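Local coordinates for ThiJ/PfpI family protein (Francisella tularensis subsp. novicida, PDB 4P5P) that probably acts as a glyoxalase III-like or cysteine-dependent hydrolytic enzyme of the flavodoxin-like DJ-1/PfpI family and is a virulence factor, at residues A[25-30]-A[207-212]; A[160-165]-A[191-196]; A[148-153]-A[201-206]. All blocks are in the same frame, centred on the assembly; numbering follows the deposited sequence.

Interaction 1: residues A[25-30]-A[207-212]; sequences LSELTH and QNPQSA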
loop_
_atom_site.group_PDB
_atom_site.type_symbol
_atom_site.label_atom_id
_atom_site.label_comp_id
_atom_site.label_asym_id
_atom_site.label_seq_id
_atom_site.Cartn_x
_atom_site.Cartn_y
_atom_site.Cartn_z
ATOM N N LEU A 25 -1.561 -0.127 10.571
ATOM C CA LEU A 25 -0.515 -1.099 10.891
ATOM C C LEU A 25 -0.743 -2.506 10.352
ATOM O O LEU A 25 0.180 -3.112 9.825
ATOM C CB LEU A 25 -0.315 -1.173 12.400
ATOM C CG LEU A 25 0.869 -2.025 12.867
ATOM C CD1 LEU A 25 2.179 -1.577 12.207
ATOM C CD2 LEU A 25 0.988 -2.000 14.369
ATOM N N SER A 26 -1.965 -3.028 10.444
ATOM C CA SER A 26 -2.188 -4.402 10.014
ATOM C C SER A 26 -2.039 -4.594 8.501
ATOM O O SER A 26 -1.896 -5.716 8.053
ATOM C CB SER A 26 -3.571 -4.893 10.460
ATOM O OG SER A 26 -4.611 -4.121 9.881
ATOM N N GLU A 27 -2.080 -3.518 7.718
ATOM C CA GLU A 27 -1.853 -3.639 6.282
ATOM C C GLU A 27 -0.377 -3.815 5.940
ATOM O O GLU A 27 -0.045 -4.172 4.812
ATOM C CB GLU A 27 -2.439 -2.432 5.556
ATOM C CG GLU A 27 -3.970 -2.494 5.605
ATOM C CD GLU A 27 -4.675 -1.279 5.090
ATOM O OE1 GLU A 27 -5.917 -1.247 5.202
ATOM O OE2 GLU A 27 -4.023 -0.362 4.588
ATOM N N LEU A 28 0.489 -3.552 6.926
ATOM C CA LEU A 28 1.885 -3.950 6.863
ATOM C C LEU A 28 2.057 -5.334 7.485
ATOM O O LEU A 28 2.606 -6.235 6.854
ATOM C CB LEU A 28 2.784 -2.922 7.573
ATOM C CG LEU A 28 4.268 -3.288 7.707
ATOM C CD1 LEU A 28 4.927 -3.483 6.336
ATOM C CD2 LEU A 28 5.010 -2.233 8.498
ATOM N N THR A 29 1.566 -5.520 8.705
ATOM C CA THR A 29 1.943 -6.708 9.463
ATOM C C THR A 29 1.220 -7.972 8.991
ATOM O O THR A 29 1.810 -9.035 8.989
ATOM C CB THR A 29 1.707 -6.519 10.971
ATOM O OG1 THR A 29 0.308 -6.508 11.250
ATOM C CG2 THR A 29 2.310 -5.223 11.444
ATOM N N HIS A 30 -0.041 -7.875 8.578
ATOM C CA HIS A 30 -0.739 -9.093 8.196
ATOM C C HIS A 30 -0.196 -9.631 6.867
ATOM O O HIS A 30 0.104 -10.815 6.778
ATOM C CB HIS A 30 -2.261 -8.876 8.156
ATOM C CG HIS A 30 -2.868 -8.695 9.517
ATOM N ND1 HIS A 30 -4.199 -8.942 9.783
ATOM C CD2 HIS A 30 -2.315 -8.317 10.698
ATOM C CE1 HIS A 30 -4.443 -8.698 11.058
ATOM N NE2 HIS A 30 -3.315 -8.320 11.638
ATOM N N GLN A 207 -9.326 -3.496 -1.061
ATOM C CA GLN A 207 -10.203 -2.381 -0.737
ATOM C C GLN A 207 -9.982 -1.744 0.640
ATOM O O GLN A 207 -10.063 -0.530 0.766
ATOM C CB GLN A 207 -11.649 -2.857 -0.849
ATOM C CG GLN A 207 -12.685 -1.775 -0.650
ATOM C CD GLN A 207 -14.080 -2.284 -0.929
ATOM O OE1 GLN A 207 -14.265 -3.170 -1.763
ATOM N NE2 GLN A 207 -15.065 -1.735 -0.231
ATOM N N ASN A 208 -9.703 -2.558 1.656
ATOM C CA ASN A 208 -9.830 -2.123 3.042
ATOM C C ASN A 208 -8.996 -3.025 3.961
ATOM O O ASN A 208 -8.419 -4.003 3.503
ATOM C CB ASN A 208 -11.317 -2.116 3.426
ATOM C CG ASN A 208 -11.995 -3.420 3.103
ATOM O OD1 ASN A 208 -11.392 -4.485 3.224
ATOM N ND2 ASN A 208 -13.260 -3.350 2.657
ATOM N N PRO A 209 -8.887 -2.677 5.256
ATOM C CA PRO A 209 -8.076 -3.514 6.140
ATOM C C PRO A 209 -8.599 -4.945 6.200
ATOM O O PRO A 209 -7.822 -5.882 6.422
ATOM C CB PRO A 209 -8.208 -2.818 7.496
ATOM C CG PRO A 209 -8.539 -1.414 7.170
ATOM C CD PRO A 209 -9.387 -1.478 5.949
ATOM N N GLN A 210 -9.907 -5.104 5.989
ATOM C CA GLN A 210 -10.534 -6.416 6.052
ATOM C C GLN A 210 -10.156 -7.288 4.860
ATOM O O GLN A 210 -10.495 -8.471 4.823
ATOM C CB GLN A 210 -12.054 -6.279 6.134
ATOM C CG GLN A 210 -12.540 -5.567 7.383
ATOM C CD GLN A 210 -12.396 -4.052 7.334
ATOM O OE1 GLN A 210 -12.158 -3.464 6.278
ATOM N NE2 GLN A 210 -12.525 -3.412 8.499
ATOM N N SER A 211 -9.461 -6.702 3.886
ATOM C CA SER A 211 -9.030 -7.410 2.686
ATOM C C SER A 211 -7.597 -7.911 2.766
ATOM O O SER A 211 -7.117 -8.537 1.820
ATOM C CB SER A 211 -9.124 -6.500 1.458
ATOM O OG SER A 211 -10.406 -5.939 1.305
ATOM N N ALA A 212 -6.917 -7.637 3.878
ATOM C CA ALA A 212 -5.478 -7.860 3.956
ATOM C C ALA A 212 -5.069 -9.322 3.739
ATOM O O ALA A 212 -4.055 -9.600 3.089
ATOM C CB ALA A 212 -4.959 -7.375 5.304
HETATM O O HOH W 1 -6.017 -6.011 8.502
#
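The CA atoms of Glu27 and Ala212 approach to 6.0 Å where the N-terminal part of helix 26-35 faces the 3-10 turn 209-211 that leads into helix 212-222. The main side-chain meeting is between Glu27 and Pro209. With CG anti to the carbonyl carbon (chi1 -70°) and an extended chain beyond it, the glutamate spans the gap, and Glu27 OE1 stands 3.3 Å from both Pro209 CA and Pro209 CG. The proline has no N-H to offer, so this is packing of an oxygen against C-H groups; the ring suits the place by restricting phi to a value (-60°) that fits the 3-10 turn. Polar linkage comes through a water, which lies 2.7 Å from Ser26 OG and donates to Pro209 O at 2.8 Å. The small Ala212 methyl suits the close approach of the two backbones, and Ala212 CB sits 4.2 Å from His30 CB. Above one face of the His30 ring lies Ser26 CB, while His30 NE2 is hydrogen-bonded to Asp63. Inside the loop, Ser211 OG donates to Asn208 OD1 over 2.6 Å, from above the carbonyl plane, and also bonds Tyr196 N, which ties the turn to the neighbouring loop. The chemistry thus implies a buried carboxylate oxygen, Glu27 OE1, lying between the proline ring and the oxidised cysteine at position 132, probably as in DJ-1 relatives, while a water links the hydroxyl of Ser26 to the carbonyl of Pro209.

Interaction 2: residues A[160-165]-A[191-196]; sequences NNEEKI and SEWQSY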
loop_
_atom_site.group_PDB
_atom_site.type_symbol
_atom_site.label_atom_id
_atom_site.label_comp_id
_atom_site.label_asym_id
_atom_site.label_seq_id
_atom_site.Cartn_x
_atom_site.Cartn_y
_atom_site.Cartn_z
ATOM N N ASN A 160 -15.495 5.388 -1.645
ATOM C CA ASN A 160 -16.101 6.635 -1.194
ATOM C C ASN A 160 -17.101 6.406 -0.065
ATOM O O ASN A 160 -17.224 7.224 0.840
ATOM C CB ASN A 160 -16.791 7.344 -2.356
ATOM C CG ASN A 160 -15.812 7.957 -3.313
ATOM O OD1 ASN A 160 -14.653 8.149 -2.973
ATOM N ND2 ASN A 160 -16.271 8.277 -4.518
ATOM N N ASN A 161 -17.806 5.287 -0.140
ATOM C CA ASN A 161 -18.758 4.882 0.888
ATOM C C ASN A 161 -18.050 4.734 2.231
ATOM O O ASN A 161 -18.460 5.317 3.234
ATOM C CB ASN A 161 -19.425 3.572 0.471
ATOM C CG ASN A 161 -20.385 3.027 1.512
ATOM O OD1 ASN A 161 -21.107 3.773 2.190
ATOM N ND2 ASN A 161 -20.420 1.702 1.623
ATOM N N GLU A 162 -16.969 3.961 2.236
ATOM C CA GLU A 162 -16.195 3.745 3.452
ATOM C C GLU A 162 -15.627 5.071 3.959
ATOM O O GLU A 162 -15.637 5.331 5.159
ATOM C CB GLU A 162 -15.079 2.718 3.200
ATOM C CG GLU A 162 -15.575 1.281 3.270
ATOM C CD GLU A 162 -14.793 0.299 2.410
ATOM O OE1 GLU A 162 -14.295 0.679 1.328
ATOM O OE2 GLU A 162 -14.702 -0.884 2.807
ATOM N N GLU A 163 -15.140 5.913 3.048
ATOM C CA GLU A 163 -14.598 7.222 3.430
ATOM C C GLU A 163 -15.665 8.104 4.109
ATOM O O GLU A 163 -15.379 8.828 5.064
ATOM C CB GLU A 163 -14.008 7.939 2.202
ATOM C CG GLU A 163 -13.011 9.029 2.560
ATOM C CD GLU A 163 -11.660 8.463 3.007
ATOM O OE1 GLU A 163 -10.819 8.194 2.122
ATOM O OE2 GLU A 163 -11.440 8.282 4.228
ATOM N N LYS A 164 -16.896 8.032 3.618
ATOM C CA LYS A 164 -18.006 8.773 4.210
ATOM C C LYS A 164 -18.366 8.240 5.599
ATOM O O LYS A 164 -18.625 9.013 6.524
ATOM C CB LYS A 164 -19.216 8.717 3.273
ATOM C CG LYS A 164 -20.367 9.610 3.699
ATOM C CD LYS A 164 -21.479 9.624 2.662
ATOM C CE LYS A 164 -22.686 10.402 3.167
ATOM N NZ LYS A 164 -23.687 10.665 2.097
ATOM N N ILE A 165 -18.372 6.922 5.744
ATOM C CA ILE A 165 -18.671 6.301 7.028
ATOM C C ILE A 165 -17.698 6.753 8.120
ATOM O O ILE A 165 -18.118 7.000 9.249
ATOM C CB ILE A 165 -18.652 4.764 6.911
ATOM C CG1 ILE A 165 -19.849 4.295 6.078
ATOM C CG2 ILE A 165 -18.694 4.096 8.285
ATOM C CD1 ILE A 165 -19.751 2.859 5.606
ATOM N N SER A 191 -19.292 -4.407 -0.750
ATOM C CA SER A 191 -19.963 -3.729 0.347
ATOM C C SER A 191 -18.957 -3.307 1.416
ATOM O O SER A 191 -17.885 -3.904 1.524
ATOM C CB SER A 191 -21.021 -4.642 0.950
ATOM O OG SER A 191 -21.850 -3.925 1.833
ATOM N N GLU A 192 -19.289 -2.287 2.204
ATOM C CA GLU A 192 -18.326 -1.736 3.179
ATOM C C GLU A 192 -17.733 -2.773 4.146
ATOM O O GLU A 192 -18.434 -3.640 4.689
ATOM C CB GLU A 192 -18.951 -0.600 4.001
ATOM C CG GLU A 192 -20.105 -1.010 4.929
ATOM C CD GLU A 192 -21.473 -0.672 4.372
ATOM O OE1 GLU A 192 -21.576 -0.395 3.158
ATOM O OE2 GLU A 192 -22.455 -0.694 5.153
ATOM N N TRP A 193 -16.418 -2.666 4.325
ATOM C CA TRP A 193 -15.650 -3.497 5.258
ATOM C C TRP A 193 -15.648 -4.976 4.901
ATOM O O TRP A 193 -15.233 -5.810 5.711
ATOM C CB TRP A 193 -16.168 -3.316 6.676
ATOM C CG TRP A 193 -16.501 -1.905 6.995
ATOM C CD1 TRP A 193 -17.699 -1.430 7.436
ATOM C CD2 TRP A 193 -15.634 -0.769 6.877
ATOM N NE1 TRP A 193 -17.631 -0.067 7.612
ATOM C CE2 TRP A 193 -16.374 0.362 7.277
ATOM C CE3 TRP A 193 -14.306 -0.599 6.478
ATOM C CZ2 TRP A 193 -15.824 1.647 7.293
ATOM C CZ3 TRP A 193 -13.764 0.673 6.496
ATOM C CH2 TRP A 193 -14.522 1.779 6.896
ATOM N N GLN A 194 -16.067 -5.293 3.680
ATOM C CA GLN A 194 -15.951 -6.644 3.149
ATOM C C GLN A 194 -14.627 -6.825 2.414
ATOM O O GLN A 194 -14.131 -5.895 1.787
ATOM C CB GLN A 194 -17.113 -6.944 2.206
ATOM C CG GLN A 194 -18.461 -6.815 2.865
ATOM C CD GLN A 194 -18.672 -7.870 3.921
ATOM O OE1 GLN A 194 -18.930 -9.033 3.603
ATOM N NE2 GLN A 194 -18.566 -7.477 5.186
ATOM N N SER A 195 -14.067 -8.025 2.485
ATOM C CA SER A 195 -12.825 -8.336 1.789
ATOM C C SER A 195 -13.059 -8.313 0.283
ATOM O O SER A 195 -13.997 -8.941 -0.229
ATOM C CB SER A 195 -12.291 -9.695 2.223
ATOM O OG SER A 195 -11.064 -9.998 1.575
ATOM N N TYR A 196 -12.200 -7.581 -0.421
ATOM C CA TYR A 196 -12.333 -7.414 -1.865
ATOM C C TYR A 196 -10.977 -7.155 -2.490
ATOM O O TYR A 196 -10.305 -6.183 -2.147
ATOM C CB TYR A 196 -13.284 -6.272 -2.184
ATOM C CG TYR A 196 -13.717 -6.211 -3.635
ATOM C CD1 TYR A 196 -14.438 -7.248 -4.206
ATOM C CD2 TYR A 196 -13.436 -5.107 -4.426
ATOM C CE1 TYR A 196 -14.858 -7.190 -5.523
ATOM C CE2 TYR A 196 -13.859 -5.041 -5.749
ATOM C CZ TYR A 196 -14.567 -6.088 -6.293
ATOM O OH TYR A 196 -14.983 -6.029 -7.613
#
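Two hydrogen bonds join Glu162 and Asn161 to Trp193 and Glu192. Trp193 N points almost straight at Glu162 OE2 (2.9 Å, 169°), meeting the oxygen on the anti side, somewhat out of the carboxylate plane. Asn161 ND2 gives the second bond, to Glu192 OE1 at 2.8 Å; it is more bent (146°), with the acceptor in the amide plane but the donor above the carboxylate plane. The asparagine amide supplies an N-H to the Glu192 carboxylate, which would probably stabilise its negative charge. Buried Glu162 is gripped at both oxygens, OE1 by Ser159 and Gln207, OE2 also by Asn208, which would probably favour its charged form.

The apolar part centres on the indole. Glu162 CG lies over one face in a CH-pi contact, 3.7 Å from the centroid of the six-membered ring of Trp193 and 10° off its normal, so one side chain serves both the hydrogen bond and the CH-pi contact. Ile165 CG2 meets the ring edge at Trp193 CZ2 (3.9 Å), while Ile165 CD1, on its other branch, packs 3.9 Å from Glu192 CB.

Trp193 takes positive phi as third residue of a type II turn, Ser191 to Gln194. This surface contact sets the short helix 160-165, which follows strand 154-155, against the loop between strands 186-187 and 197-200; Glu163 of the same helix points away and bonds His102 and His133.

Interaction 3: residues A[148-153]-A[201-206]; sequences NIIRDK and SKIITA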
loop_
_atom_site.group_PDB
_atom_site.type_symbol
_atom_site.label_atom_id
_atom_site.label_comp_id
_atom_site.label_asym_id
_atom_site.label_seq_id
_atom_site.Cartn_x
_atom_site.Cartn_y
_atom_site.Cartn_z
ATOM N N ASN A 148 -1.301 6.541 -18.228
ATOM C CA ASN A 148 -1.377 5.833 -16.950
ATOM C C ASN A 148 -1.365 4.319 -17.126
ATOM O O ASN A 148 -2.138 3.779 -17.900
ATOM C CB ASN A 148 -2.639 6.240 -16.199
ATOM C CG ASN A 148 -2.701 7.726 -15.915
ATOM O OD1 ASN A 148 -2.963 8.538 -16.808
ATOM N ND2 ASN A 148 -2.477 8.092 -14.658
ATOM N N ILE A 149 -0.508 3.625 -16.392
ATOM C CA ILE A 149 -0.429 2.182 -16.591
ATOM C C ILE A 149 -1.661 1.446 -16.061
ATOM O O ILE A 149 -1.890 0.299 -16.460
ATOM C CB ILE A 149 0.848 1.551 -15.956
ATOM C CG1 ILE A 149 0.840 1.641 -14.416
ATOM C CG2 ILE A 149 2.087 2.179 -16.572
ATOM C CD1 ILE A 149 1.907 0.780 -13.733
ATOM N N ILE A 150 -2.447 2.077 -15.187
ATOM C CA ILE A 150 -3.658 1.423 -14.702
ATOM C C ILE A 150 -4.876 1.705 -15.577
ATOM O O ILE A 150 -5.957 1.193 -15.278
ATOM C CB ILE A 150 -4.017 1.809 -13.237
ATOM C CG1 ILE A 150 -4.421 3.283 -13.117
ATOM C CG2 ILE A 150 -2.863 1.469 -12.302
ATOM C CD1 ILE A 150 -4.886 3.659 -11.725
ATOM N N ARG A 151 -4.730 2.483 -16.647
ATOM C CA ARG A 151 -5.877 2.698 -17.542
ATOM C C ARG A 151 -6.358 1.356 -18.097
ATOM O O ARG A 151 -5.563 0.498 -18.457
ATOM C CB ARG A 151 -5.543 3.669 -18.681
ATOM C CG ARG A 151 -4.654 3.125 -19.780
ATOM C CD ARG A 151 -4.069 4.299 -20.571
ATOM N NE ARG A 151 -3.365 3.917 -21.791
ATOM C CZ ARG A 151 -2.182 3.313 -21.829
ATOM N NH1 ARG A 151 -1.555 2.990 -20.703
ATOM N NH2 ARG A 151 -1.622 3.039 -23.005
ATOM N N ASP A 152 -7.676 1.196 -18.115
ATOM C CA ASP A 152 -8.353 0.004 -18.632
ATOM C C ASP A 152 -8.154 -1.234 -17.751
ATOM O O ASP A 152 -8.565 -2.332 -18.129
ATOM C CB ASP A 152 -7.895 -0.301 -20.071
ATOM C CG ASP A 152 -8.113 0.875 -21.008
ATOM O OD1 ASP A 152 -9.127 1.577 -20.829
ATOM O OD2 ASP A 152 -7.279 1.096 -21.919
ATOM N N LYS A 153 -7.557 -1.072 -16.573
ATOM C CA LYS A 153 -7.345 -2.205 -15.679
ATOM C C LYS A 153 -8.356 -2.195 -14.542
ATOM O O LYS A 153 -8.778 -1.139 -14.077
ATOM C CB LYS A 153 -5.913 -2.199 -15.146
ATOM C CG LYS A 153 -4.908 -2.482 -16.263
ATOM C CD LYS A 153 -3.513 -2.746 -15.760
ATOM C CE LYS A 153 -2.583 -3.146 -16.907
ATOM N NZ LYS A 153 -2.515 -2.112 -17.983
ATOM N N SER A 201 -3.254 -8.015 -14.713
ATOM C CA SER A 201 -1.893 -7.859 -15.223
ATOM C C SER A 201 -0.848 -7.773 -14.102
ATOM O O SER A 201 0.115 -7.017 -14.206
ATOM C CB SER A 201 -1.815 -6.613 -16.107
ATOM O OG SER A 201 -2.829 -6.645 -17.098
ATOM N N LYS A 202 -1.061 -8.560 -13.048
ATOM C CA LYS A 202 -0.200 -8.625 -11.863
ATOM C C LYS A 202 -0.181 -7.314 -11.080
ATOM O O LYS A 202 0.681 -7.104 -10.230
ATOM C CB LYS A 202 1.219 -9.047 -12.244
ATOM C CG LYS A 202 1.330 -10.509 -12.676
ATOM C CD LYS A 202 2.789 -10.862 -12.839
ATOM C CE LYS A 202 3.024 -12.316 -13.101
ATOM N NZ LYS A 202 4.492 -12.566 -13.220
ATOM N N ILE A 203 -1.166 -6.456 -11.338
ATOM C CA ILE A 203 -1.465 -5.334 -10.466
ATOM C C ILE A 203 -2.596 -5.788 -9.552
ATOM O O ILE A 203 -3.712 -6.026 -10.012
ATOM C CB ILE A 203 -1.880 -4.080 -11.249
ATOM C CG1 ILE A 203 -0.727 -3.626 -12.147
ATOM C CG2 ILE A 203 -2.295 -2.966 -10.279
ATOM C CD1 ILE A 203 -1.104 -2.539 -13.147
ATOM N N ILE A 204 -2.293 -5.910 -8.268
ATOM C CA ILE A 204 -3.204 -6.467 -7.292
ATOM C C ILE A 204 -3.607 -5.367 -6.331
ATOM O O ILE A 204 -2.756 -4.785 -5.663
ATOM C CB ILE A 204 -2.559 -7.638 -6.530
ATOM C CG1 ILE A 204 -2.178 -8.737 -7.530
ATOM C CG2 ILE A 204 -3.515 -8.173 -5.472
ATOM C CD1 ILE A 204 -1.294 -9.816 -6.951
ATOM N N THR A 205 -4.893 -5.068 -6.271
ATOM C CA THR A 205 -5.386 -4.039 -5.373
ATOM C C THR A 205 -6.437 -4.613 -4.422
ATOM O O THR A 205 -7.093 -5.615 -4.717
ATOM C CB THR A 205 -5.969 -2.828 -6.150
ATOM O OG1 THR A 205 -6.944 -3.269 -7.100
ATOM C CG2 THR A 205 -4.876 -2.076 -6.916
ATOM N N ALA A 206 -6.555 -3.996 -3.259
ATOM C CA ALA A 206 -7.430 -4.483 -2.199
ATOM C C ALA A 206 -8.114 -3.287 -1.554
ATOM O O ALA A 206 -7.568 -2.188 -1.517
ATOM C CB ALA A 206 -6.646 -5.289 -1.177
#
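Lys153 and Ile203 make the closest apolar contact, their side chains crossing at about a right angle with Lys153 CD 3.6 Å from Ile203 CD1. Lys153 is modelled in two conformers, and its contacts are those of one. The long methylene chain suits a place that is apolar along the chain and polar at its end: its middle packs on the isoleucine, and its next carbon, Lys153 CE, lies 3.5 Å from Ser201 OG. Ile150 CG2 touches the same methyl more loosely, at 4.5 Å from Ile203 CD1. Tyr122 of helix 112-123 packs on Ile203, and that helix also receives Ile149, so Ile149, Ile150 and Ile203 contribute an apolar patch beside it.

The hydrogen bonds belong to the loop 148-153 itself. A bend at chi4 (58°) turns Lys153 NZ onto Ile149 O, at 2.9 Å and nearly along the C=O axis, with Tyr122 OH as a further, weak partner. Asn148 O takes Arg151 N on one face of its plane; on the opposite face Arg151 NH1 lies 3.0 Å from Asn148 O. These bonds brace two overlapping turns, type I from Asn148 to Arg151 and type II from Ile150 to Lys153. On the other side, Ser201 and Lys202 both have positive phi, near the values of a type I' turn, in the tight hairpin between strands 197-200 and 203-206; the small Ser201 side chain suits a place beside the lysine.

Chemically, the two segments meet mainly by van der Waals packing, with no hydrogen bond between them. In the conformer described, the bond to Ile149 O is consistent with the methylenes lying on Ile203.

From the N terminus, the chain enters interaction 1 at 25-30 in the N-terminal part of helix 26-35 and completes it only at 207-212, so this contact spans almost the whole fold. Within that span, 148-153 opens interaction 3, which 201-206 closes; within that again, 160-165 and 191-196 form interaction 2. The three are therefore concentric and none cross. Segment 201-206 runs straight into 207-212, so strand 203-206 leads from interaction 3 to interaction 1, and Asn208 bonds both Glu162 and Gln194, coupling interactions 1 and 2. Together they tie the C-terminal hairpin and its following turn to the first helix, the short helix 160-165 and the loop before strand 154-155.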